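Local coordinates for protein Lysine/ornithine decarboxylase (Selenomonas ruminantium, PDB 5GJO) that decarboxylates L-lysine and L-ornithine with similar efficiency, using pyridoxal 5'-phosphate as cofactor and yielding cadaverine and putrescine, at residues 5-10 / 265-270; 13-18 / 375-380; 138-143 / 177-182; 193-198 / 242-247. The protein carries 2 engineered substitutions. All coordinates share one frame; numbering follows the deposited sequence. Where two conformers were deposited one is given.

How the contacts relate
The four contacts form two pairs on opposite sides of the chain's centre. Contacts 1 and 2 share helix 9-18: contact 1 fixes the N-terminal segment to a strand of the beta domain, and contact 2 joins the N- and C-terminal helices; they touch where Leu7 CD2 packs on Leu15 CD1. Contacts 3 and 4 belong to the barrel and meet through a salt bridge from Arg141 to Glu193 and Phe179 against Ala194. Contact 1 is buried and joined by a paired amide, whereas contact 2, partly buried, is held by a salt bridge and the hydrogen bonds around it. Contact 3 is buried and brings a cofactor-binding histidine alongside a loop. Contact 4, between two outer helices, is chiefly hydrocarbon.

Contact 1 of 4, residues 5-10 / 265-270; sequences FRLSEK and AVNLVT. With SO4 (sulfate ion), chain F; SO4 (sulfate ion), chain E.
Phe5 and Ala265 bring the two backbones to within 5.2 Å between their CA atoms, and the chains then diverge as residues 5-7 run on toward helix 9-18 and residues 266-270 enter a strand. That strand, 266-276, is a central member of the mixed sheet in the beta domain, lying between strands 23-26 and 344-347, and the N-terminal segment passes over it.

Asn267 carries the polar part of the contact by pairing its amide with the backbone on either side of Arg6. Its ND2 donates to Phe5 O (3.0 Å, 160° at the hydrogen), approaching from above that carbonyl plane, while OD1 takes the Leu7 N-H at 2.9 Å, almost in line with the side-chain C=O. A second acceptor for ND2, Val266 O, also lies close to the amide plane. Three bonds thus fix the rotation of this buried amide.

Phe5 CG stands anti to the backbone N (chi1 172°), and the ring meets Ala265 obliquely, CD2 3.5 Å from Ala265 O. Leu7 slides past Asn267 and ends with CD1 against Val269 CG2 at 3.8 Å, crossing that side chain nearly at right angles. Ser8 N-caps helix 9-18. Two sulfates, probably from the crystallisation liquor, sit outside: O1 of one lies at the edge of the Arg6 guanidinium, in its plane, and accepts from NH1, and O3 of the other accepts from Glu9 N at 2.8 Å.

Contact 2 of 4, residues 13-18 / 375-380; sequences KTLAKR and QPEYAA
The Arg18 guanidinium has Pro376 CD over one face, 3.7 Å above the plane and displaced toward the rim, while the Glu377 carboxylate and a water lie at its edge. Arginine and glutamate arrive from opposite directions with their planes 30° apart and form an end-on, two-pronged salt bridge. Arg18 NH1 reaches Glu377 OE1 at 2.8 Å, slightly out of the carboxylate plane, and Arg18 NH2 meets the syn lone pair of Glu377 OE2 at 3.0 Å.

Arg18 NH1 also donates to Gln375 OE1 at 2.9 Å. That amide is nearly coplanar with the guanidinium and offers an in-plane lone pair; the water closes a ring by accepting from Arg18 NE and donating to the same OE1.

These groups link helix 9-18 to helix 376-384, close to the two ends of the chain, in an antiparallel pair (159° between the short segments). The axes stay 11.2 Å apart, a gap spanned by long side chains. Gln375 is the N-cap residue of the second helix, and its NE2 is bound in turn to Ile371 O.

Thr14 OG1 donates to the anti lone pair of Glu377 OE2 at 2.7 Å, while Arg18 NH2 uses the syn one, leaving that oxygen gripped by two donors. A bend at chi2 (75°) aims the Glu377 carboxylate at the Arg18 guanidinium. Over one face of the carboxylate, Leu15 CD2 lies 3.6 Å from Glu377 OE1.

Contact 3 of 4, residues 138-143 / 177-182; sequences IAVRNN and ICFHVG. With PLP (pyridoxal-5'-phosphate), chain H.
The side-chain nitrogen of Asn142 serves two acceptors: Val181 O across the contact, which ND2 meets at 3.0 Å from well above the carbonyl plane, and Ser185 OG. Its other end is held too, since OD1 accepts from Lys144 N, and the amide is therefore fixed in orientation. With CG anti to the backbone N (chi1 -166°), the group is carried across to Val181, whose CG2 lies 3.5 Å from ND2.

At the opposite end Ile138 N donates to Cys178 O at 3.0 Å, nearly along the C=O axis. Farther on, a water bridges the two segments, accepting from His180 N and lying within hydrogen-bonding distance of Ile138 O. Between these bridges lie hydrocarbon contacts. Ile138 CG1 rests against Phe179 CB, the two side chains pointing the same way, and Val140 sets CG1 3.9 Å from Phe179 CB, while its CG2 lies near Val181.

His180 turns to the other side, into the pyridoxal phosphate pocket. Its NE2 donates to the ester oxygen O4P of the cofactor (3.1 Å, 162° at the hydrogen), CD2 lies 3.6 Å from the pyridine atom C4, and ND1 receives Gly182 N at 3.0 Å, which fixes how the ring is turned.

This is the TIM-barrel part of the fold. Strand 173-178 runs parallel to strands 133-137 and 214-216, its neighbours in the barrel; the backbones of Ile177 and Phe179 hydrogen-bond to that of Asp216, and helix 189-207 covers the contact through Tyr191, Ala194 and Leu201.

Contact 4 of 4, residues 193-198 / 242-247; sequences EALLVA and KQIDRL
Leu195 and Gln243 slide past each other between two helices on the outside of the TIM barrel, with Leu195 CD1 3.6 Å from Gln243 CG. The same methyl reaches Ile244 CG1 at 4.0 Å, so the leucine lies across the first turn of the facing segment. One turn on, Leu247 CD1 fits between Leu195 and Leu196: it is 3.7 Å from Leu196 CD2 and 3.8 Å from the carbonyl oxygen Leu195 O. Leu196 adds its CG, 3.7 Å from Gln243 NE2, and meets the glutamine side chain nearly at right angles.

Helices 189-207 and 233-247, which carry these residues, run almost parallel, 15° apart over the short segments, with their axes 10.1 Å from each other at closest approach. Strand 214-216 lies between them in the sequence, and Leu195 extends inward to Leu215 of that strand and to Ile217 just beyond it. The leucine therefore joins the helix pair to the barrel wall, whereas Leu196 lies nearer the solvent.

Polar bonds just outside this hydrocarbon layer position it. Leu247 O accepts from Arg199 NH1, one turn further along helix 189-207. Gln243 leaves its helix with CG anti to the backbone N (chi1 -177°) and bends at chi2, which places its amide beside Leu196. There NE2 donates to Glu192 O of helix 189-207. The other end of the amide is held from its own helix, where Arg246 NH1 donates to Gln243 OE1 at 2.9 Å within the guanidinium plane.

Contact 1 of 4, residues 5-10 / 265-270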
# COMPACT_ATOMS: atom_id res chain seq x y z
N PHE A 5 3.12 6.91 -24.31
CA PHE A 5 1.69 7.10 -24.50
C PHE A 5 1.28 8.30 -23.64
O PHE A 5 1.64 8.43 -22.43
CB PHE A 5 0.95 5.84 -24.03
CG PHE A 5 -0.53 5.98 -24.01
CD1 PHE A 5 -1.20 6.27 -25.16
CD2 PHE A 5 -1.27 5.90 -22.79
CE1 PHE A 5 -2.59 6.41 -25.15
CE2 PHE A 5 -2.64 6.03 -22.80
CZ PHE A 5 -3.30 6.28 -23.97
N ARG A 6 0.55 9.23 -24.25
CA ARG A 6 0.09 10.40 -23.55
C ARG A 6 -1.24 10.80 -24.10
O ARG A 6 -1.36 11.12 -25.31
CB ARG A 6 1.06 11.55 -23.81
CG ARG A 6 0.56 12.83 -23.13
CD ARG A 6 1.64 13.93 -23.02
NE ARG A 6 1.02 15.17 -22.50
CZ ARG A 6 1.69 16.24 -22.08
NH1 ARG A 6 2.99 16.25 -22.12
NH2 ARG A 6 1.01 17.32 -21.65
N LEU A 7 -2.21 10.95 -23.23
CA LEU A 7 -3.48 11.46 -23.63
C LEU A 7 -3.39 12.95 -23.93
O LEU A 7 -2.75 13.69 -23.23
CB LEU A 7 -4.51 11.25 -22.51
CG LEU A 7 -4.86 9.78 -22.21
CD1 LEU A 7 -5.59 9.70 -20.92
CD2 LEU A 7 -5.58 9.05 -23.33
N SER A 8 -4.14 13.41 -24.93
CA SER A 8 -4.30 14.81 -25.16
C SER A 8 -5.29 15.43 -24.20
O SER A 8 -6.08 14.79 -23.63
CB SER A 8 -4.78 15.08 -26.60
OG SER A 8 -6.14 14.74 -26.73
N GLU A 9 -5.26 16.74 -24.06
CA GLU A 9 -6.23 17.47 -23.25
C GLU A 9 -7.66 17.15 -23.67
O GLU A 9 -8.52 16.88 -22.80
CB GLU A 9 -6.01 18.99 -23.30
CG GLU A 9 -6.97 19.72 -22.36
CD GLU A 9 -6.72 21.24 -22.27
OE1 GLU A 9 -5.74 21.72 -22.86
OE2 GLU A 9 -7.52 21.88 -21.60
N LYS A 10 -7.92 17.11 -24.96
CA LYS A 10 -9.26 16.80 -25.44
C LYS A 10 -9.73 15.41 -25.04
O LYS A 10 -10.87 15.23 -24.62
CB LYS A 10 -9.31 16.98 -26.97
CG LYS A 10 -10.71 16.67 -27.46
CD LYS A 10 -10.87 16.62 -28.97
CE LYS A 10 -12.34 16.25 -29.28
NZ LYS A 10 -12.52 16.44 -30.75
N ALA A 265 3.14 3.05 -21.04
CA ALA A 265 1.91 2.74 -21.72
C ALA A 265 0.64 3.11 -20.98
O ALA A 265 -0.44 2.74 -21.43
CB ALA A 265 1.88 1.28 -22.07
N VAL A 266 0.72 3.74 -19.80
CA VAL A 266 -0.41 3.98 -18.93
C VAL A 266 -0.38 5.43 -18.42
O VAL A 266 0.73 5.95 -18.09
CB VAL A 266 -0.42 2.98 -17.77
CG1 VAL A 266 -1.65 3.19 -16.90
CG2 VAL A 266 -0.33 1.55 -18.24
N ASN A 267 -1.53 6.09 -18.38
CA ASN A 267 -1.67 7.43 -17.83
C ASN A 267 -2.74 7.36 -16.73
O ASN A 267 -3.62 6.56 -16.80
CB ASN A 267 -2.16 8.46 -18.85
CG ASN A 267 -1.15 8.81 -19.94
OD1 ASN A 267 -1.43 9.63 -20.79
ND2 ASN A 267 0.01 8.18 -19.90
N LEU A 268 -2.61 8.20 -15.72
CA LEU A 268 -3.65 8.44 -14.73
C LEU A 268 -4.38 9.70 -14.98
O LEU A 268 -3.74 10.80 -15.21
CB LEU A 268 -3.05 8.54 -13.33
CG LEU A 268 -3.99 8.91 -12.20
CD1 LEU A 268 -4.93 7.76 -11.87
CD2 LEU A 268 -3.08 9.20 -11.00
N VAL A 269 -5.70 9.64 -14.90
CA VAL A 269 -6.57 10.84 -14.96
C VAL A 269 -7.26 11.01 -13.61
O VAL A 269 -7.95 10.08 -13.11
CB VAL A 269 -7.65 10.75 -16.04
CG1 VAL A 269 -8.42 12.05 -16.13
CG2 VAL A 269 -7.00 10.45 -17.43
N THR A 270 -7.04 12.15 -13.01
CA THR A 270 -7.53 12.45 -11.67
C THR A 270 -8.12 13.84 -11.64
O THR A 270 -7.60 14.76 -12.32
CB THR A 270 -6.48 12.13 -10.61
OG1 THR A 270 -6.96 12.50 -9.32
CG2 THR A 270 -5.21 12.90 -10.84
S SO4 F . -2.47 18.55 -25.72
O1 SO4 F . -2.26 18.12 -27.09
O2 SO4 F . -1.92 17.60 -24.77
O3 SO4 F . -3.86 18.77 -25.46
O4 SO4 F . -1.74 19.81 -25.56
S SO4 E . 3.85 19.75 -19.98
O1 SO4 E . 4.33 18.90 -21.10
O2 SO4 E . 4.86 19.74 -18.90
O3 SO4 E . 3.62 21.09 -20.59
O4 SO4 E . 2.53 19.41 -19.37

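Contact 2 of 4, residues 13-18 / 375-380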
# COMPACT_ATOMS: atom_id res chain seq x y z
N LYS A 13 -10.64 15.21 -21.43
CA LYS A 13 -11.96 15.78 -21.20
C LYS A 13 -13.12 14.79 -21.53
O LYS A 13 -14.05 14.60 -20.74
CB LYS A 13 -12.11 17.01 -22.08
CG LYS A 13 -13.46 17.69 -22.08
CD LYS A 13 -13.55 18.96 -22.98
CE LYS A 13 -14.79 19.80 -22.53
NZ LYS A 13 -15.19 20.92 -23.43
N THR A 14 -13.04 14.16 -22.72
CA THR A 14 -14.07 13.27 -23.15
C THR A 14 -14.06 11.98 -22.32
O THR A 14 -15.12 11.49 -21.89
CB THR A 14 -14.04 13.05 -24.65
OG1 THR A 14 -12.86 12.39 -25.11
CG2 THR A 14 -14.21 14.50 -25.40
N LEU A 15 -12.87 11.48 -22.02
CA LEU A 15 -12.79 10.28 -21.18
C LEU A 15 -13.43 10.55 -19.82
O LEU A 15 -14.20 9.74 -19.29
CB LEU A 15 -11.31 9.80 -21.04
CG LEU A 15 -10.75 9.09 -22.28
CD1 LEU A 15 -9.23 9.11 -22.20
CD2 LEU A 15 -11.25 7.64 -22.24
N ALA A 16 -13.06 11.67 -19.21
CA ALA A 16 -13.53 11.96 -17.81
C ALA A 16 -14.99 12.37 -17.75
O ALA A 16 -15.63 12.24 -16.70
CB ALA A 16 -12.62 13.01 -17.18
N LYS A 17 -15.55 12.83 -18.85
CA LYS A 17 -16.98 13.05 -18.91
C LYS A 17 -17.75 11.74 -18.80
O LYS A 17 -18.78 11.66 -18.19
CB LYS A 17 -17.35 13.69 -20.24
CG LYS A 17 -17.88 15.09 -20.13
CD LYS A 17 -18.25 15.63 -21.51
CE LYS A 17 -17.46 16.88 -21.88
NZ LYS A 17 -16.97 16.86 -23.29
N ARG A 18 -17.23 10.75 -19.51
CA ARG A 18 -17.74 9.39 -19.53
C ARG A 18 -17.48 8.52 -18.31
O ARG A 18 -18.33 7.76 -17.89
CB ARG A 18 -17.28 8.69 -20.79
CG ARG A 18 -17.98 7.41 -21.08
CD ARG A 18 -17.71 6.98 -22.51
NE ARG A 18 -16.33 6.57 -22.73
CZ ARG A 18 -15.43 7.27 -23.42
NH1 ARG A 18 -14.23 6.78 -23.56
NH2 ARG A 18 -15.73 8.43 -23.97
N GLN A 375 -11.93 2.29 -26.53
CA GLN A 375 -12.61 3.59 -26.33
C GLN A 375 -12.69 4.31 -27.65
O GLN A 375 -11.89 4.14 -28.47
CB GLN A 375 -11.85 4.56 -25.40
CG GLN A 375 -11.47 3.91 -24.06
CD GLN A 375 -12.64 3.31 -23.35
OE1 GLN A 375 -13.70 3.94 -23.19
NE2 GLN A 375 -12.45 2.11 -22.86
N PRO A 376 -13.72 5.15 -27.82
CA PRO A 376 -13.85 5.86 -29.07
C PRO A 376 -12.72 6.82 -29.31
O PRO A 376 -12.42 7.11 -30.44
CB PRO A 376 -15.15 6.65 -28.93
CG PRO A 376 -15.52 6.64 -27.51
CD PRO A 376 -14.90 5.38 -26.94
N GLU A 377 -12.07 7.30 -28.29
CA GLU A 377 -10.90 8.18 -28.50
C GLU A 377 -9.77 7.51 -29.29
O GLU A 377 -9.08 8.18 -30.06
CB GLU A 377 -10.34 8.69 -27.17
CG GLU A 377 -11.26 9.63 -26.41
CD GLU A 377 -12.48 9.02 -25.69
OE1 GLU A 377 -12.59 7.78 -25.59
OE2 GLU A 377 -13.38 9.78 -25.14
N TYR A 378 -9.55 6.22 -29.11
CA TYR A 378 -8.56 5.47 -29.89
C TYR A 378 -8.95 5.40 -31.31
O TYR A 378 -8.15 5.67 -32.23
CB TYR A 378 -8.41 4.07 -29.31
CG TYR A 378 -7.53 3.20 -30.09
CD1 TYR A 378 -6.11 3.38 -30.10
CD2 TYR A 378 -8.09 2.17 -30.86
CE1 TYR A 378 -5.29 2.49 -30.86
CE2 TYR A 378 -7.29 1.37 -31.65
CZ TYR A 378 -5.91 1.48 -31.60
OH TYR A 378 -5.11 0.64 -32.35
N ALA A 379 -10.23 5.06 -31.51
CA ALA A 379 -10.74 4.99 -32.85
C ALA A 379 -10.57 6.37 -33.55
O ALA A 379 -10.26 6.47 -34.80
CB ALA A 379 -12.19 4.61 -32.86
N ALA A 380 -10.80 7.44 -32.81
CA ALA A 380 -10.64 8.77 -33.34
C ALA A 380 -9.19 9.02 -33.76
O ALA A 380 -8.92 9.70 -34.73
CB ALA A 380 -11.11 9.81 -32.34
O HOH W 1 -15.91 3.97 -21.64

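Contact 3 of 4, residues 138-143 / 177-182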
# COMPACT_ATOMS: atom_id res chain seq x y z
N ILE A 138 22.47 -15.57 -8.64
CA ILE A 138 23.70 -15.00 -8.07
C ILE A 138 23.52 -13.51 -7.74
O ILE A 138 22.86 -12.77 -8.47
CB ILE A 138 24.93 -15.16 -8.99
CG1 ILE A 138 24.74 -14.57 -10.40
CG2 ILE A 138 25.31 -16.64 -9.06
CD1 ILE A 138 25.97 -14.51 -11.27
N ALA A 139 24.17 -13.12 -6.66
CA ALA A 139 24.27 -11.75 -6.25
C ALA A 139 25.29 -11.03 -7.12
O ALA A 139 26.42 -11.47 -7.26
CB ALA A 139 24.60 -11.68 -4.74
N VAL A 140 24.89 -9.91 -7.70
CA VAL A 140 25.67 -9.11 -8.59
C VAL A 140 25.72 -7.64 -8.16
O VAL A 140 24.93 -7.20 -7.32
CB VAL A 140 25.20 -9.30 -10.04
CG1 VAL A 140 25.29 -10.75 -10.42
CG2 VAL A 140 23.81 -8.70 -10.27
N ARG A 141 26.72 -6.94 -8.67
CA ARG A 141 26.96 -5.51 -8.35
C ARG A 141 26.19 -4.56 -9.24
O ARG A 141 26.01 -4.81 -10.40
CB ARG A 141 28.42 -5.14 -8.58
CG ARG A 141 29.37 -5.85 -7.69
CD ARG A 141 30.77 -5.25 -7.91
NE ARG A 141 31.58 -6.08 -7.09
CZ ARG A 141 32.28 -7.10 -7.55
NH1 ARG A 141 32.36 -7.34 -8.84
NH2 ARG A 141 32.98 -7.81 -6.68
N ASN A 142 25.78 -3.43 -8.69
CA ASN A 142 25.18 -2.35 -9.46
C ASN A 142 25.16 -1.06 -8.66
O ASN A 142 24.52 -1.01 -7.64
CB ASN A 142 23.76 -2.71 -9.92
CG ASN A 142 23.24 -1.76 -11.00
OD1 ASN A 142 23.84 -0.76 -11.29
ND2 ASN A 142 22.13 -2.12 -11.63
N ASN A 143 25.98 -0.15 -9.20
CA ASN A 143 26.08 1.13 -8.51
C ASN A 143 25.00 2.12 -8.91
O ASN A 143 24.96 3.22 -8.36
CB ASN A 143 27.42 1.80 -8.81
CG ASN A 143 28.59 1.10 -8.15
OD1 ASN A 143 28.44 0.44 -7.13
ND2 ASN A 143 29.75 1.23 -8.77
N ILE A 177 21.79 -20.35 -14.64
CA ILE A 177 22.09 -19.23 -13.77
C ILE A 177 21.18 -18.04 -14.15
O ILE A 177 20.90 -17.81 -15.33
CB ILE A 177 23.53 -18.86 -13.86
CG1 ILE A 177 24.39 -20.09 -13.40
CG2 ILE A 177 23.88 -17.69 -12.94
CD1 ILE A 177 25.87 -19.89 -13.52
N CYS A 178 20.77 -17.33 -13.11
CA CYS A 178 20.06 -16.06 -13.26
C CYS A 178 20.62 -14.99 -12.34
O CYS A 178 21.33 -15.22 -11.38
CB CYS A 178 18.54 -16.24 -12.97
SG CYS A 178 18.03 -16.62 -11.33
N PHE A 179 20.24 -13.76 -12.67
CA PHE A 179 20.63 -12.62 -11.89
C PHE A 179 19.62 -11.47 -12.18
O PHE A 179 18.86 -11.51 -13.19
CB PHE A 179 22.06 -12.14 -12.11
CG PHE A 179 22.38 -11.78 -13.53
CD1 PHE A 179 22.06 -10.55 -14.04
CD2 PHE A 179 23.00 -12.65 -14.34
CE1 PHE A 179 22.37 -10.19 -15.33
CE2 PHE A 179 23.31 -12.33 -15.64
CZ PHE A 179 23.02 -11.08 -16.15
N HIS A 180 19.57 -10.54 -11.21
CA HIS A 180 18.78 -9.29 -11.45
C HIS A 180 19.71 -8.18 -10.95
O HIS A 180 20.15 -8.21 -9.79
CB HIS A 180 17.47 -9.30 -10.76
CG HIS A 180 16.50 -8.30 -11.29
ND1 HIS A 180 16.86 -6.99 -11.45
CD2 HIS A 180 15.21 -8.40 -11.68
CE1 HIS A 180 15.81 -6.28 -11.87
NE2 HIS A 180 14.80 -7.11 -12.03
N VAL A 181 19.99 -7.26 -11.82
CA VAL A 181 20.94 -6.18 -11.49
C VAL A 181 20.36 -5.12 -10.51
O VAL A 181 21.11 -4.31 -9.91
CB VAL A 181 21.52 -5.48 -12.72
CG1 VAL A 181 22.28 -6.41 -13.63
CG2 VAL A 181 20.50 -4.66 -13.48
N GLY A 182 19.04 -5.16 -10.38
CA GLY A 182 18.29 -4.21 -9.59
C GLY A 182 17.31 -3.42 -10.46
O GLY A 182 17.45 -3.40 -11.64
N1 PLP H . 12.02 -10.47 -12.33
C2 PLP H . 12.27 -10.58 -11.00
C2A PLP H . 12.67 -11.91 -10.42
C3 PLP H . 12.15 -9.39 -10.12
O3 PLP H . 12.40 -9.47 -8.78
C4 PLP H . 11.76 -8.11 -10.75
C4A PLP H . 11.61 -6.87 -9.95
O4A PLP H . 11.39 -6.94 -8.75
C5 PLP H . 11.51 -8.12 -12.21
C6 PLP H . 11.66 -9.31 -12.92
C5A PLP H . 11.11 -6.85 -12.93
O4P PLP H . 12.03 -5.81 -12.61
P PLP H . 11.99 -4.42 -13.41
O1P PLP H . 12.29 -4.80 -14.84
O2P PLP H . 13.06 -3.59 -12.75
O3P PLP H . 10.58 -3.91 -13.18
O HOH W 2 20.66 -11.14 -8.58

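Contact 4 of 4, residues 193-198 / 242-247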
# COMPACT_ATOMS: atom_id res chain seq x y z
N GLU A 193 28.99 -6.96 -16.78
CA GLU A 193 29.75 -7.61 -15.71
C GLU A 193 29.13 -8.94 -15.22
O GLU A 193 29.82 -9.92 -15.08
CB GLU A 193 29.94 -6.65 -14.53
CG GLU A 193 30.43 -7.31 -13.25
CD GLU A 193 30.74 -6.35 -12.11
OE1 GLU A 193 31.20 -5.23 -12.38
OE2 GLU A 193 30.56 -6.73 -10.95
N ALA A 194 27.83 -8.95 -15.02
CA ALA A 194 27.11 -10.16 -14.62
C ALA A 194 27.23 -11.26 -15.63
O ALA A 194 27.40 -12.47 -15.25
CB ALA A 194 25.68 -9.80 -14.32
N LEU A 195 27.17 -10.87 -16.88
CA LEU A 195 27.39 -11.78 -17.99
C LEU A 195 28.77 -12.46 -17.98
O LEU A 195 28.87 -13.70 -18.20
CB LEU A 195 27.11 -11.10 -19.31
CG LEU A 195 25.58 -10.93 -19.48
CD1 LEU A 195 25.38 -9.99 -20.65
CD2 LEU A 195 24.73 -12.19 -19.65
N LEU A 196 29.79 -11.71 -17.64
CA LEU A 196 31.20 -12.27 -17.61
C LEU A 196 31.27 -13.23 -16.46
O LEU A 196 31.88 -14.28 -16.55
CB LEU A 196 32.23 -11.18 -17.40
CG LEU A 196 32.40 -10.34 -18.67
CD1 LEU A 196 32.91 -8.96 -18.40
CD2 LEU A 196 33.30 -10.96 -19.73
N VAL A 197 30.71 -12.85 -15.33
CA VAL A 197 30.69 -13.74 -14.18
C VAL A 197 29.99 -15.06 -14.47
O VAL A 197 30.49 -16.18 -14.16
CB VAL A 197 30.05 -13.06 -12.93
CG1 VAL A 197 29.91 -14.04 -11.78
CG2 VAL A 197 30.91 -11.85 -12.49
N ALA A 198 28.83 -14.95 -15.11
CA ALA A 198 28.06 -16.16 -15.44
C ALA A 198 28.84 -17.06 -16.43
O ALA A 198 28.75 -18.30 -16.32
CB ALA A 198 26.68 -15.78 -16.01
N LYS A 242 24.88 -7.56 -27.45
CA LYS A 242 26.23 -7.73 -28.03
C LYS A 242 27.04 -8.65 -27.07
O LYS A 242 27.76 -9.60 -27.52
CB LYS A 242 26.92 -6.41 -28.29
CG LYS A 242 28.27 -6.54 -28.97
CD LYS A 242 29.06 -5.27 -28.99
CE LYS A 242 30.24 -5.41 -29.92
NZ LYS A 242 30.93 -4.09 -30.09
N GLN A 243 26.89 -8.42 -25.78
CA GLN A 243 27.64 -9.18 -24.80
C GLN A 243 27.10 -10.59 -24.69
O GLN A 243 27.85 -11.58 -24.46
CB GLN A 243 27.63 -8.47 -23.44
CG GLN A 243 28.48 -9.14 -22.35
CD GLN A 243 29.91 -8.66 -22.35
OE1 GLN A 243 30.48 -8.42 -23.39
NE2 GLN A 243 30.45 -8.42 -21.18
N ILE A 244 25.80 -10.77 -24.90
CA ILE A 244 25.26 -12.10 -24.92
C ILE A 244 25.71 -12.88 -26.18
O ILE A 244 26.05 -14.05 -26.07
CB ILE A 244 23.70 -12.11 -24.88
CG1 ILE A 244 23.17 -11.57 -23.52
CG2 ILE A 244 23.12 -13.49 -25.12
CD1 ILE A 244 21.78 -11.10 -23.59
N ASP A 245 25.72 -12.22 -27.33
CA ASP A 245 26.26 -12.92 -28.53
C ASP A 245 27.75 -13.32 -28.35
O ASP A 245 28.17 -14.39 -28.82
CB ASP A 245 26.06 -12.12 -29.78
CG ASP A 245 24.79 -12.50 -30.53
OD1 ASP A 245 24.27 -13.62 -30.35
OD2 ASP A 245 24.37 -11.63 -31.38
N ARG A 246 28.52 -12.43 -27.74
CA ARG A 246 29.94 -12.59 -27.51
C ARG A 246 30.22 -13.74 -26.63
O ARG A 246 31.09 -14.58 -26.94
CB ARG A 246 30.50 -11.33 -26.91
CG ARG A 246 31.97 -11.40 -26.53
CD ARG A 246 32.29 -10.32 -25.54
NE ARG A 246 33.72 -10.26 -25.22
CZ ARG A 246 34.22 -9.49 -24.29
NH1 ARG A 246 33.40 -8.73 -23.51
NH2 ARG A 246 35.54 -9.41 -24.17
N LEU A 247 29.55 -13.82 -25.51
CA LEU A 247 29.82 -14.84 -24.49
C LEU A 247 28.96 -16.05 -24.51
O LEU A 247 29.39 -17.12 -24.03
CB LEU A 247 29.71 -14.21 -23.06
CG LEU A 247 30.61 -13.03 -22.81
CD1 LEU A 247 30.34 -12.45 -21.43
CD2 LEU A 247 32.12 -13.36 -22.97